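Local coordinates for stage II sporulation protein Q (Bacillus subtilis, PDB 3TUF), which pairs with SpoIIIAH to form the channel joining forespore and mother cell during sporulation, and takes part in forespore engulfment, at residues 43-48 with 92-97. Residues are numbered along the deposited sequence; the frame is centred on the assembly and turned at random.
Sequences MPVVDS and KDFDVS
A single beta bridge between Val-45 and Val-96 docks the irregular loop 43-48, which precedes strand 51-55, onto the outer edge of the short strand 95-97 in the M23-peptidase-like domain. One hydrogen bond secures it: Ser-97 N donates to Pro-44 O at 2.9 Å, nearly straight at the hydrogen (164°) but reaching the oxygen from above the carbonyl plane. The same oxygen also receives a CA-H...O contact from Val-96 CA at 3.4 Å, while Val-96 CG1 lies 3.5 Å from it, so the carbonyl is hemmed in by the strand backbone and a methyl group. Next to the bridge, Val-45 CG2 packs obliquely against the Phe-94 ring, 3.6 Å from CE1, and the two side chains cross at about a right angle. The phenylalanine chi1 of 59° sets CG between its own backbone N and carbonyl carbon, which brings the CD1-CE1 side of the ring to the Val-45 methyl. Val-46 CG2 lies against the side chain of Ser-97, 3.7 Å from OG. The loop thus flanks strand 95-97 on the edge away from strand 148-151, to which Val-96 is hydrogen-bonded through its backbone; inward, Pro-44 and Val-96 both pack on Tyr-129 of strand 125-132, and Phe-94 meets Val-165 of strand 165-171.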
loop_
_atom_site.group_PDB
_atom_site.type_symbol
_atom_site.label_atom_id
_atom_site.label_comp_id
_atom_site.label_asym_id
_atom_site.label_seq_id
_atom_site.Cartn_x
_atom_site.Cartn_y
_atom_site.Cartn_z
ATOM N N MET A 43 7.327 40.292 -19.257
ATOM C CA MET A 43 6.360 39.586 -20.103
ATOM C C MET A 43 7.119 38.978 -21.272
ATOM O O MET A 43 7.953 39.636 -21.855
ATOM C CB MET A 43 5.288 40.554 -20.593
ATOM C CG MET A 43 4.307 40.818 -19.509
ATOM S SD MET A 43 3.170 39.379 -19.364
ATOM C CE MET A 43 2.062 39.843 -20.739
ATOM N N PRO A 44 6.849 37.713 -21.614
ATOM C CA PRO A 44 7.662 37.023 -22.637
ATOM C C PRO A 44 7.218 37.333 -24.088
ATOM O O PRO A 44 7.152 36.399 -24.953
ATOM C CB PRO A 44 7.388 35.558 -22.324
ATOM C CG PRO A 44 5.962 35.564 -21.971
ATOM C CD PRO A 44 5.729 36.865 -21.176
ATOM N N VAL A 45 6.930 38.614 -24.352
ATOM C CA VAL A 45 6.283 39.023 -25.616
ATOM C C VAL A 45 6.918 40.330 -26.045
ATOM O O VAL A 45 7.585 40.965 -25.236
ATOM C CB VAL A 45 4.787 39.138 -25.389
ATOM C CG1 VAL A 45 4.164 40.070 -26.295
ATOM C CG2 VAL A 45 4.155 37.812 -25.603
ATOM N N VAL A 46 6.787 40.730 -27.315
ATOM C CA VAL A 46 7.360 42.006 -27.694
ATOM C C VAL A 46 6.263 43.076 -27.603
ATOM O O VAL A 46 6.438 44.153 -27.028
ATOM C CB VAL A 46 7.992 41.976 -29.102
ATOM C CG1 VAL A 46 8.418 43.374 -29.480
ATOM C CG2 VAL A 46 9.212 41.006 -29.190
ATOM N N ASP A 47 5.113 42.778 -28.175
ATOM C CA ASP A 47 4.012 43.670 -28.069
ATOM C C ASP A 47 3.135 43.239 -26.885
ATOM O O ASP A 47 2.028 42.698 -27.103
ATOM C CB ASP A 47 3.211 43.586 -29.343
ATOM C CG ASP A 47 2.129 44.607 -29.379
ATOM O OD1 ASP A 47 2.133 45.490 -28.472
ATOM O OD2 ASP A 47 1.285 44.533 -30.280
ATOM N N SER A 48 3.594 43.479 -25.640
ATOM C CA SER A 48 2.836 43.078 -24.416
ATOM C C SER A 48 1.452 43.688 -24.289
ATOM O O SER A 48 0.592 43.126 -23.649
ATOM C CB SER A 48 3.611 43.377 -23.141
ATOM O OG SER A 48 4.441 44.495 -23.331
ATOM N N LYS A 92 -4.247 35.910 -33.369
ATOM C CA LYS A 92 -3.243 35.997 -34.435
ATOM C C LYS A 92 -1.869 35.679 -33.838
ATOM O O LYS A 92 -1.628 35.835 -32.615
ATOM C CB LYS A 92 -3.191 37.404 -35.045
ATOM C CG LYS A 92 -4.460 37.913 -35.732
ATOM C CD LYS A 92 -4.396 39.441 -35.953
ATOM C CE LYS A 92 -5.782 40.049 -36.292
ATOM N NZ LYS A 92 -5.638 41.455 -36.760
ATOM N N ASP A 93 -0.966 35.254 -34.712
ATOM C CA ASP A 93 0.402 34.930 -34.361
ATOM C C ASP A 93 1.063 36.112 -33.712
ATOM O O ASP A 93 0.742 37.256 -34.064
ATOM C CB ASP A 93 1.205 34.614 -35.630
ATOM C CG ASP A 93 0.988 33.204 -36.132
ATOM O OD1 ASP A 93 0.316 32.388 -35.462
ATOM O OD2 ASP A 93 1.498 32.883 -37.218
ATOM N N PHE A 94 2.014 35.881 -32.815
ATOM C CA PHE A 94 2.748 37.008 -32.316
ATOM C C PHE A 94 4.091 36.531 -31.838
ATOM O O PHE A 94 4.318 35.306 -31.656
ATOM C CB PHE A 94 1.946 37.655 -31.181
ATOM C CG PHE A 94 1.644 36.694 -29.990
ATOM C CD1 PHE A 94 2.581 36.579 -28.925
ATOM C CD2 PHE A 94 0.442 35.924 -29.940
ATOM C CE1 PHE A 94 2.365 35.674 -27.848
ATOM C CE2 PHE A 94 0.191 35.059 -28.887
ATOM C CZ PHE A 94 1.164 34.927 -27.828
ATOM N N ASP A 95 5.005 37.449 -31.613
ATOM C CA ASP A 95 6.380 37.029 -31.430
ATOM C C ASP A 95 6.576 36.896 -29.976
ATOM O O ASP A 95 6.139 37.753 -29.215
ATOM C CB ASP A 95 7.348 38.044 -32.030
ATOM C CG ASP A 95 7.109 38.267 -33.583
ATOM O OD1 ASP A 95 7.408 37.331 -34.392
ATOM O OD2 ASP A 95 6.639 39.361 -33.985
ATOM N N VAL A 96 7.187 35.789 -29.583
ATOM C CA VAL A 96 7.572 35.561 -28.204
ATOM C C VAL A 96 9.039 35.930 -27.973
ATOM O O VAL A 96 9.882 35.684 -28.854
ATOM C CB VAL A 96 7.443 34.087 -27.982
ATOM C CG1 VAL A 96 8.233 33.572 -26.668
ATOM C CG2 VAL A 96 5.978 33.687 -28.068
ATOM N N SER A 97 9.371 36.460 -26.799
ATOM C CA SER A 97 10.756 36.845 -26.534
ATOM C C SER A 97 11.199 36.532 -25.143
ATOM O O SER A 97 10.400 36.357 -24.233
ATOM C CB SER A 97 10.944 38.340 -26.761
ATOM O OG SER A 97 9.929 39.044 -26.107
#